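PDB 5Z3K: glucosidase from Croceicoccus marinus, which probably hydrolyses O-glycosidic bonds as a family 39 beta-glucosidase. Local coordinates for residues M20-P32 and W46-W59. Sequence-based numbering, arbitrary orientation.
Sequences MRQLHGTSGIPAP and WRNAQVTLVRSYDW
T26 pairs with V54 where strands 25-27 and 53-55 run parallel, their axes 4.6 Å apart and 27° askew: T26 N donates to L53 O (2.9 Å) and T26 O receives R55 N, the alternating ladder of parallel strands. Before it, T52 N bonds H24 O at 3.0 Å in a nearly straight bond, and a water held by H24 N also bonds T52 OG1. W46, on the connecting helix, lays its indole against strand 25-27 and the loop after it, a worked case of the helix of a beta-alpha-beta unit packing on its own strand. Its indole is sandwiched: P30 CB sits over one face, 3.6 Å from the six-membered ring's centroid, while T26 CG2 makes a CH-pi contact from the opposite face. T26 has OG1 anti to its own N (chi1 -164°), which turns the methyl to the ring and leaves the hydroxyl to bond F301 O. Were W46 an alanine, T26 and P30 would probably face a gap and A304 O would lose the indole N-H. Farther along, S27 OG donates to D58 OD2 (2.9 Å), nearly along the carboxylate's C-O axis. G28 O lies at the edge of the W59 ring, close to its plane, and takes a weak, bent bond from W59 NE1 (2.9 Å), and a water ties G28 N to R55 O. On the face shared with S27, the extended R55 reaches away to salt bridges with E153 and D156. The pair forms the first two staves of the TIM barrel: strand 298-301 flanks 25-27, strand 104-109 flanks 53-55, and helices 329-341 and 89-100 pack against H24 and I29, respectively.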
HETATM    1  N   MSE A  20       4.612  12.699  10.917  1.00 10.66           N
HETATM    2  CA  MSE A  20       4.218  12.119   9.647  1.00 11.72           C
HETATM    3  C   MSE A  20       4.068  10.615   9.855  1.00 13.09           C
HETATM    4  O   MSE A  20       4.842  10.012  10.604  1.00 14.34           O
HETATM    5  CB  MSE A  20       5.256  12.404   8.553  1.00  8.40           C
HETATM    6  CG  MSE A  20       4.831  11.918   7.179  1.00 10.66           C
HETATM    7 SE   MSE A  20       3.468  13.080   6.444  0.66  9.39          SE
HETATM    8  CE  MSE A  20       4.636  14.521   5.847  1.00 14.02           C
ATOM      9  N   ARG A  21       3.083  10.001   9.211  1.00 11.17           N
ATOM     10  CA  ARG A  21       2.827   8.574   9.374  1.00  9.61           C
ATOM     11  C   ARG A  21       3.308   7.825   8.136  1.00 12.69           C
ATOM     12  O   ARG A  21       2.955   8.185   7.006  1.00 10.67           O
ATOM     13  CB  ARG A  21       1.337   8.311   9.629  1.00 12.41           C
ATOM     14  CG  ARG A  21       0.813   9.030  10.866  1.00 12.12           C
ATOM     15  CD  ARG A  21      -0.517   8.437  11.359  1.00 15.92           C
ATOM     16  NE  ARG A  21      -1.582   8.652  10.388  1.00 13.84           N
ATOM     17  CZ  ARG A  21      -2.270   7.680   9.807  1.00 16.58           C
ATOM     18  NH1 ARG A  21      -2.003   6.415  10.103  1.00 13.66           N
ATOM     19  NH2 ARG A  21      -3.232   7.977   8.936  1.00 15.10           N
ATOM     20  N   GLN A  22       4.102   6.780   8.346  1.00 12.67           N
ATOM     21  CA  GLN A  22       4.766   6.092   7.234  1.00 11.38           C
ATOM     22  C   GLN A  22       3.814   5.067   6.627  1.00 12.35           C
ATOM     23  O   GLN A  22       3.773   3.897   7.029  1.00 11.89           O
ATOM     24  CB  GLN A  22       6.062   5.449   7.707  1.00 11.57           C
ATOM     25  CG  GLN A  22       7.253   6.408   7.674  1.00 11.30           C
ATOM     26  CD  GLN A  22       7.169   7.485   8.748  1.00 16.06           C
ATOM     27  OE1 GLN A  22       7.143   7.184   9.944  1.00 17.69           O
ATOM     28  NE2 GLN A  22       7.122   8.749   8.326  1.00 13.03           N
ATOM     29  N   LEU A  23       3.043   5.506   5.629  1.00  9.54           N
ATOM     30  CA  LEU A  23       2.054   4.656   4.984  1.00  8.15           C
ATOM     31  C   LEU A  23       2.496   4.158   3.608  1.00  9.69           C
ATOM     32  O   LEU A  23       1.680   3.574   2.879  1.00 10.13           O
ATOM     33  CB  LEU A  23       0.721   5.399   4.856  1.00 10.44           C
ATOM     34  CG  LEU A  23       0.036   5.829   6.162  1.00 16.98           C
ATOM     35  CD1 LEU A  23      -1.410   6.312   5.890  1.00 12.25           C
ATOM     36  CD2 LEU A  23       0.047   4.687   7.128  1.00 15.07           C
ATOM     37  N   HIS A  24       3.765   4.359   3.235  1.00  7.86           N
ATOM     38  CA  HIS A  24       4.215   4.015   1.881  1.00  7.34           C
ATOM     39  C   HIS A  24       4.616   2.545   1.789  1.00  9.87           C
ATOM     40  O   HIS A  24       5.777   2.196   1.566  1.00 10.95           O
ATOM     41  CB  HIS A  24       5.378   4.895   1.434  1.00  8.61           C
ATOM     42  CG  HIS A  24       5.454   5.060  -0.052  1.00  9.46           C
ATOM     43  ND1 HIS A  24       4.441   5.641  -0.781  1.00  9.97           N
ATOM     44  CD2 HIS A  24       6.426   4.746  -0.945  1.00  9.65           C
ATOM     45  CE1 HIS A  24       4.772   5.658  -2.061  1.00 13.43           C
ATOM     46  NE2 HIS A  24       5.976   5.128  -2.187  1.00 10.63           N
ATOM     47  N   GLY A  25       3.623   1.678   1.945  1.00  8.55           N
ATOM     48  CA  GLY A  25       3.815   0.272   1.654  1.00  9.37           C
ATOM     49  C   GLY A  25       3.421  -0.072   0.231  1.00 10.94           C
ATOM     50  O   GLY A  25       2.714   0.681  -0.433  1.00 11.61           O
ATOM     51  N   THR A  26       3.862  -1.240  -0.243  1.00 11.88           N
ATOM     52  CA  THR A  26       3.501  -1.647  -1.596  1.00 10.03           C
ATOM     53  C   THR A  26       3.645  -3.152  -1.720  1.00 11.20           C
ATOM     54  O   THR A  26       4.157  -3.829  -0.828  1.00 10.51           O
ATOM     55  CB  THR A  26       4.362  -0.950  -2.656  1.00 11.57           C
ATOM     56  OG1 THR A  26       3.733  -1.081  -3.935  1.00 12.58           O
ATOM     57  CG2 THR A  26       5.747  -1.596  -2.731  1.00 10.69           C
ATOM     58  N   SER A  27       3.183  -3.664  -2.848  1.00 13.17           N
ATOM     59  CA  SER A  27       3.339  -5.068  -3.170  1.00  9.27           C
ATOM     60  C   SER A  27       3.959  -5.164  -4.555  1.00 10.50           C
ATOM     61  O   SER A  27       4.093  -4.166  -5.267  1.00 11.20           O
ATOM     62  CB  SER A  27       2.000  -5.810  -3.117  1.00 18.00           C
ATOM     63  OG  SER A  27       1.230  -5.515  -4.261  1.00 18.82           O
ATOM     64  N   GLY A  28       4.339  -6.377  -4.926  1.00 13.01           N
ATOM     65  CA  GLY A  28       4.981  -6.643  -6.198  1.00 15.78           C
ATOM     66  C   GLY A  28       6.345  -7.282  -6.023  1.00 13.04           C
ATOM     67  O   GLY A  28       6.846  -7.461  -4.913  1.00 11.58           O
ATOM     68  N   ILE A  29       6.952  -7.608  -7.163  1.00 11.43           N
ATOM     69  CA  ILE A  29       8.239  -8.286  -7.264  1.00 14.17           C
ATOM     70  C   ILE A  29       9.278  -7.248  -7.685  1.00 13.05           C
ATOM     71  O   ILE A  29       9.231  -6.753  -8.823  1.00 13.41           O
ATOM     72  CB  ILE A  29       8.178  -9.456  -8.259  1.00 12.85           C
ATOM     73  CG1 ILE A  29       7.174 -10.517  -7.768  1.00 13.92           C
ATOM     74  CG2 ILE A  29       9.568 -10.044  -8.470  1.00 13.88           C
ATOM     75  CD1 ILE A  29       6.785 -11.573  -8.823  1.00 11.47           C
ATOM     76  N   PRO A  30      10.231  -6.881  -6.817  1.00 11.38           N
ATOM     77  CA  PRO A  30      11.136  -5.772  -7.139  1.00 12.31           C
ATOM     78  C   PRO A  30      12.355  -6.142  -7.969  1.00 12.13           C
ATOM     79  O   PRO A  30      13.014  -5.228  -8.485  1.00 12.97           O
ATOM     80  CB  PRO A  30      11.569  -5.271  -5.750  1.00 12.73           C
ATOM     81  CG  PRO A  30      11.496  -6.475  -4.876  1.00 11.09           C
ATOM     82  CD  PRO A  30      10.319  -7.283  -5.395  1.00 13.87           C
ATOM     83  N   ALA A  31      12.660  -7.426  -8.125  1.00 11.31           N
ATOM     84  CA  ALA A  31      13.908  -7.867  -8.740  1.00 11.14           C
ATOM     85  C   ALA A  31      13.858  -9.385  -8.891  1.00 12.42           C
ATOM     86  O   ALA A  31      13.064 -10.048  -8.211  1.00 13.93           O
ATOM     87  CB  ALA A  31      15.123  -7.454  -7.891  1.00 12.02           C
ATOM     88  N   PRO A  32      14.673  -9.947  -9.792  1.00 11.48           N
ATOM     89  CA  PRO A  32      14.675 -11.404  -9.990  1.00 13.33           C
ATOM     90  C   PRO A  32      15.012 -12.183  -8.726  1.00 15.00           C
ATOM     91  O   PRO A  32      15.697 -11.698  -7.825  1.00 12.09           O
ATOM     92  CB  PRO A  32      15.762 -11.614 -11.054  1.00 13.34           C
ATOM     93  CG  PRO A  32      15.850 -10.336 -11.765  1.00 15.22           C
ATOM     94  CD  PRO A  32      15.472  -9.251 -10.811  1.00 11.00           C
ATOM     95  N   TRP A  46      12.381   1.307  -5.524  1.00  9.57           N
ATOM     96  CA  TRP A  46      11.724   1.165  -4.223  1.00  9.58           C
ATOM     97  C   TRP A  46      12.535   1.856  -3.128  1.00 11.93           C
ATOM     98  O   TRP A  46      11.978   2.517  -2.239  1.00 10.17           O
ATOM     99  CB  TRP A  46      11.528  -0.316  -3.889  1.00  9.91           C
ATOM    100  CG  TRP A  46      10.437  -1.022  -4.625  1.00 12.16           C
ATOM    101  CD1 TRP A  46       9.856  -0.652  -5.800  1.00 12.67           C
ATOM    102  CD2 TRP A  46       9.786  -2.235  -4.218  1.00 14.10           C
ATOM    103  NE1 TRP A  46       8.884  -1.560  -6.157  1.00 15.07           N
ATOM    104  CE2 TRP A  46       8.817  -2.540  -5.198  1.00 12.41           C
ATOM    105  CE3 TRP A  46       9.942  -3.099  -3.126  1.00  8.92           C
ATOM    106  CZ2 TRP A  46       8.001  -3.669  -5.119  1.00  9.86           C
ATOM    107  CZ3 TRP A  46       9.127  -4.231  -3.049  1.00 12.11           C
ATOM    108  CH2 TRP A  46       8.172  -4.504  -4.038  1.00 10.40           C
ATOM    109  N   ARG A  47      13.862   1.722  -3.181  1.00 10.95           N
ATOM    110  CA  ARG A  47      14.728   2.412  -2.228  1.00 11.31           C
ATOM    111  C   ARG A  47      14.574   3.921  -2.338  1.00 11.74           C
ATOM    112  O   ARG A  47      14.387   4.612  -1.330  1.00 12.11           O
ATOM    113  CB  ARG A  47      16.190   2.012  -2.461  1.00 12.27           C
ATOM    114  CG  ARG A  47      17.149   2.641  -1.465  1.00 14.19           C
ATOM    115  CD  ARG A  47      18.566   2.755  -2.038  1.00 21.63           C
ATOM    116  NE  ARG A  47      18.554   3.401  -3.346  1.00 22.41           N
ATOM    117  CZ  ARG A  47      18.384   4.702  -3.551  1.00 23.40           C
ATOM    118  NH1 ARG A  47      18.223   5.538  -2.526  1.00 29.62           N
ATOM    119  NH2 ARG A  47      18.386   5.176  -4.793  1.00 23.49           N
ATOM    120  N   ASN A  48      14.647   4.455  -3.562  1.00 10.07           N
ATOM    121  CA  ASN A  48      14.497   5.895  -3.756  1.00 13.40           C
ATOM    122  C   ASN A  48      13.112   6.384  -3.347  1.00 14.59           C
ATOM    123  O   ASN A  48      12.961   7.527  -2.890  1.00 12.18           O
ATOM    124  CB  ASN A  48      14.779   6.252  -5.213  1.00 13.50           C
ATOM    125  CG  ASN A  48      15.107   7.704  -5.382  1.00 16.32           C
ATOM    126  OD1 ASN A  48      15.996   8.224  -4.705  1.00 14.86           O
ATOM    127  ND2 ASN A  48      14.367   8.385  -6.253  1.00 18.47           N
ATOM    128  N   ALA A  49      12.089   5.546  -3.508  1.00 11.30           N
ATOM    129  CA  ALA A  49      10.752   5.899  -3.046  1.00 11.14           C
ATOM    130  C   ALA A  49      10.593   5.761  -1.537  1.00 11.69           C
ATOM    131  O   ALA A  49       9.520   6.090  -1.017  1.00 12.09           O
ATOM    132  CB  ALA A  49       9.713   5.016  -3.753  1.00 11.38           C
ATOM    133  N   GLN A  50      11.603   5.242  -0.835  1.00 10.75           N
ATOM    134  CA  GLN A  50      11.523   4.998   0.606  1.00 13.37           C
ATOM    135  C   GLN A  50      10.317   4.131   0.978  1.00 14.03           C
ATOM    136  O   GLN A  50       9.584   4.425   1.926  1.00 11.96           O
ATOM    137  CB  GLN A  50      11.516   6.321   1.380  1.00 12.69           C
ATOM    138  CG  GLN A  50      12.636   7.258   0.922  1.00 19.09           C
ATOM    139  CD  GLN A  50      13.340   7.957   2.066  1.00 29.63           C
ATOM    140  OE1 GLN A  50      13.526   7.389   3.145  1.00 31.53           O
ATOM    141  NE2 GLN A  50      13.746   9.197   1.830  1.00 29.48           N
ATOM    142  N   VAL A  51      10.095   3.061   0.207  1.00  9.35           N
ATOM    143  CA  VAL A  51       9.120   2.037   0.593  1.00  9.81           C
ATOM    144  C   VAL A  51       9.447   1.558   2.000  1.00 10.30           C
ATOM    145  O   VAL A  51      10.604   1.248   2.300  1.00 11.97           O
ATOM    146  CB  VAL A  51       9.142   0.875  -0.422  1.00 12.42           C
ATOM    147  CG1 VAL A  51       8.413  -0.371   0.136  1.00  9.65           C
ATOM    148  CG2 VAL A  51       8.533   1.315  -1.765  1.00  9.03           C
ATOM    149  N   THR A  52       8.430   1.496   2.876  1.00 10.83           N
ATOM    150  CA  THR A  52       8.622   1.081   4.261  1.00 10.54           C
ATOM    151  C   THR A  52       7.967  -0.250   4.611  1.00 14.73           C
ATOM    152  O   THR A  52       8.222  -0.780   5.700  1.00 14.36           O
ATOM    153  CB  THR A  52       8.082   2.155   5.225  1.00  9.30           C
ATOM    154  OG1 THR A  52       6.759   2.532   4.827  1.00 10.81           O
ATOM    155  CG2 THR A  52       8.982   3.382   5.238  1.00 11.38           C
ATOM    156  N   LEU A  53       7.137  -0.806   3.731  1.00 10.86           N
ATOM    157  CA  LEU A  53       6.415  -2.036   4.030  1.00 12.40           C
ATOM    158  C   LEU A  53       6.123  -2.716   2.708  1.00 14.28           C
ATOM    159  O   LEU A  53       5.746  -2.049   1.743  1.00 12.15           O
ATOM    160  CB  LEU A  53       5.117  -1.758   4.798  1.00 10.08           C
ATOM    161  CG  LEU A  53       4.304  -2.959   5.303  1.00 14.54           C
ATOM    162  CD1 LEU A  53       5.149  -3.867   6.199  1.00 11.78           C
ATOM    163  CD2 LEU A  53       3.062  -2.490   6.047  1.00  9.73           C
ATOM    164  N   VAL A  54       6.346  -4.028   2.649  1.00 10.22           N
ATOM    165  CA  VAL A  54       6.121  -4.784   1.421  1.00 10.70           C
ATOM    166  C   VAL A  54       5.236  -5.986   1.732  1.00 13.10           C
ATOM    167  O   VAL A  54       5.594  -6.828   2.566  1.00 11.47           O
ATOM    168  CB  VAL A  54       7.432  -5.235   0.765  1.00 11.62           C
ATOM    169  CG1 VAL A  54       7.134  -6.078  -0.463  1.00 12.01           C
ATOM    170  CG2 VAL A  54       8.291  -4.018   0.397  1.00  9.78           C
ATOM    171  N   ARG A  55       4.100  -6.075   1.043  1.00 11.45           N
ATOM    172  CA  ARG A  55       3.247  -7.260   1.100  1.00 12.21           C
ATOM    173  C   ARG A  55       3.810  -8.326   0.168  1.00 10.20           C
ATOM    174  O   ARG A  55       4.189  -8.026  -0.969  1.00 12.13           O
ATOM    175  CB  ARG A  55       1.815  -6.897   0.691  1.00 10.64           C
ATOM    176  CG  ARG A  55       0.776  -8.002   0.851  1.00 10.98           C
ATOM    177  CD  ARG A  55      -0.650  -7.428   0.727  1.00 12.12           C
ATOM    178  NE  ARG A  55      -1.670  -8.401   1.144  1.00 12.36           N
ATOM    179  CZ  ARG A  55      -2.361  -9.178   0.304  1.00 12.11           C
ATOM    180  NH1 ARG A  55      -2.164  -9.098  -1.012  1.00 15.50           N
ATOM    181  NH2 ARG A  55      -3.251 -10.043   0.783  1.00 14.05           N
ATOM    182  N   SER A  56       3.864  -9.575   0.644  1.00 11.86           N
ATOM    183  CA  SER A  56       4.572 -10.632  -0.068  1.00 13.59           C
ATOM    184  C   SER A  56       3.684 -11.398  -1.041  1.00 11.85           C
ATOM    185  O   SER A  56       4.183 -12.280  -1.752  1.00 11.09           O
ATOM    186  CB  SER A  56       5.178 -11.620   0.932  1.00 11.57           C
ATOM    187  OG  SER A  56       4.149 -12.345   1.614  1.00 10.34           O
ATOM    188  N   TYR A  57       2.389 -11.083  -1.091  1.00 13.06           N
ATOM    189  CA  TYR A  57       1.429 -11.940  -1.786  1.00 11.02           C
ATOM    190  C   TYR A  57       1.776 -12.112  -3.265  1.00 13.93           C
ATOM    191  O   TYR A  57       1.620 -13.207  -3.823  1.00 13.12           O
ATOM    192  CB  TYR A  57       0.020 -11.362  -1.614  1.00 11.40           C
ATOM    193  CG  TYR A  57      -1.062 -12.169  -2.295  1.00 11.03           C
ATOM    194  CD1 TYR A  57      -1.567 -13.320  -1.702  1.00 14.31           C
ATOM    195  CD2 TYR A  57      -1.596 -11.765  -3.514  1.00 13.51           C
ATOM    196  CE1 TYR A  57      -2.565 -14.070  -2.318  1.00 15.46           C
ATOM    197  CE2 TYR A  57      -2.604 -12.502  -4.137  1.00 15.40           C
ATOM    198  CZ  TYR A  57      -3.078 -13.654  -3.531  1.00 14.67           C
ATOM    199  OH  TYR A  57      -4.060 -14.394  -4.153  1.00 16.98           O
ATOM    200  N   ASP A  58       2.295 -11.069  -3.914  1.00 11.51           N
ATOM    201  CA  ASP A  58       2.568 -11.208  -5.340  1.00 11.26           C
ATOM    202  C   ASP A  58       3.889 -11.923  -5.634  1.00 13.45           C
ATOM    203  O   ASP A  58       4.128 -12.305  -6.785  1.00 15.48           O
ATOM    204  CB  ASP A  58       2.503  -9.835  -6.010  1.00 13.11           C
ATOM    205  CG  ASP A  58       1.102  -9.248  -5.943  1.00 19.60           C
ATOM    206  OD1 ASP A  58       0.148  -9.920  -6.392  1.00 16.53           O
ATOM    207  OD2 ASP A  58       0.935  -8.147  -5.389  1.00 21.68           O
ATOM    208  N   TRP A  59       4.715 -12.157  -4.623  1.00 12.71           N
ATOM    209  CA  TRP A  59       5.875 -13.018  -4.784  1.00 13.90           C
ATOM    210  C   TRP A  59       5.439 -14.457  -5.077  1.00 11.47           C
ATOM    211  O   TRP A  59       4.272 -14.832  -4.936  1.00 12.18           O
ATOM    212  CB  TRP A  59       6.742 -13.007  -3.525  1.00 10.09           C
ATOM    213  CG  TRP A  59       7.264 -11.663  -3.081  1.00 11.81           C
ATOM    214  CD1 TRP A  59       7.227 -10.465  -3.780  1.00 13.28           C
ATOM    215  CD2 TRP A  59       7.908 -11.376  -1.835  1.00 11.73           C
ATOM    216  NE1 TRP A  59       7.808  -9.469  -3.035  1.00  9.92           N
ATOM    217  CE2 TRP A  59       8.231  -9.998  -1.837  1.00 11.45           C
ATOM    218  CE3 TRP A  59       8.247 -12.153  -0.716  1.00 10.15           C
ATOM    219  CZ2 TRP A  59       8.882  -9.383  -0.762  1.00 12.46           C
ATOM    220  CZ3 TRP A  59       8.879 -11.542   0.357  1.00 12.68           C
ATOM    221  CH2 TRP A  59       9.194 -10.161   0.325  1.00  9.48           C
TER
HETATM  222  O   HOH W   1       4.815   1.499   6.387  1.00 11.36           O
HETATM  223  O   HOH W   2       6.118   5.406   4.494  1.00  9.49           O
HETATM  224  O   HOH W   3       4.337  -8.948  -3.473  1.00 14.78           O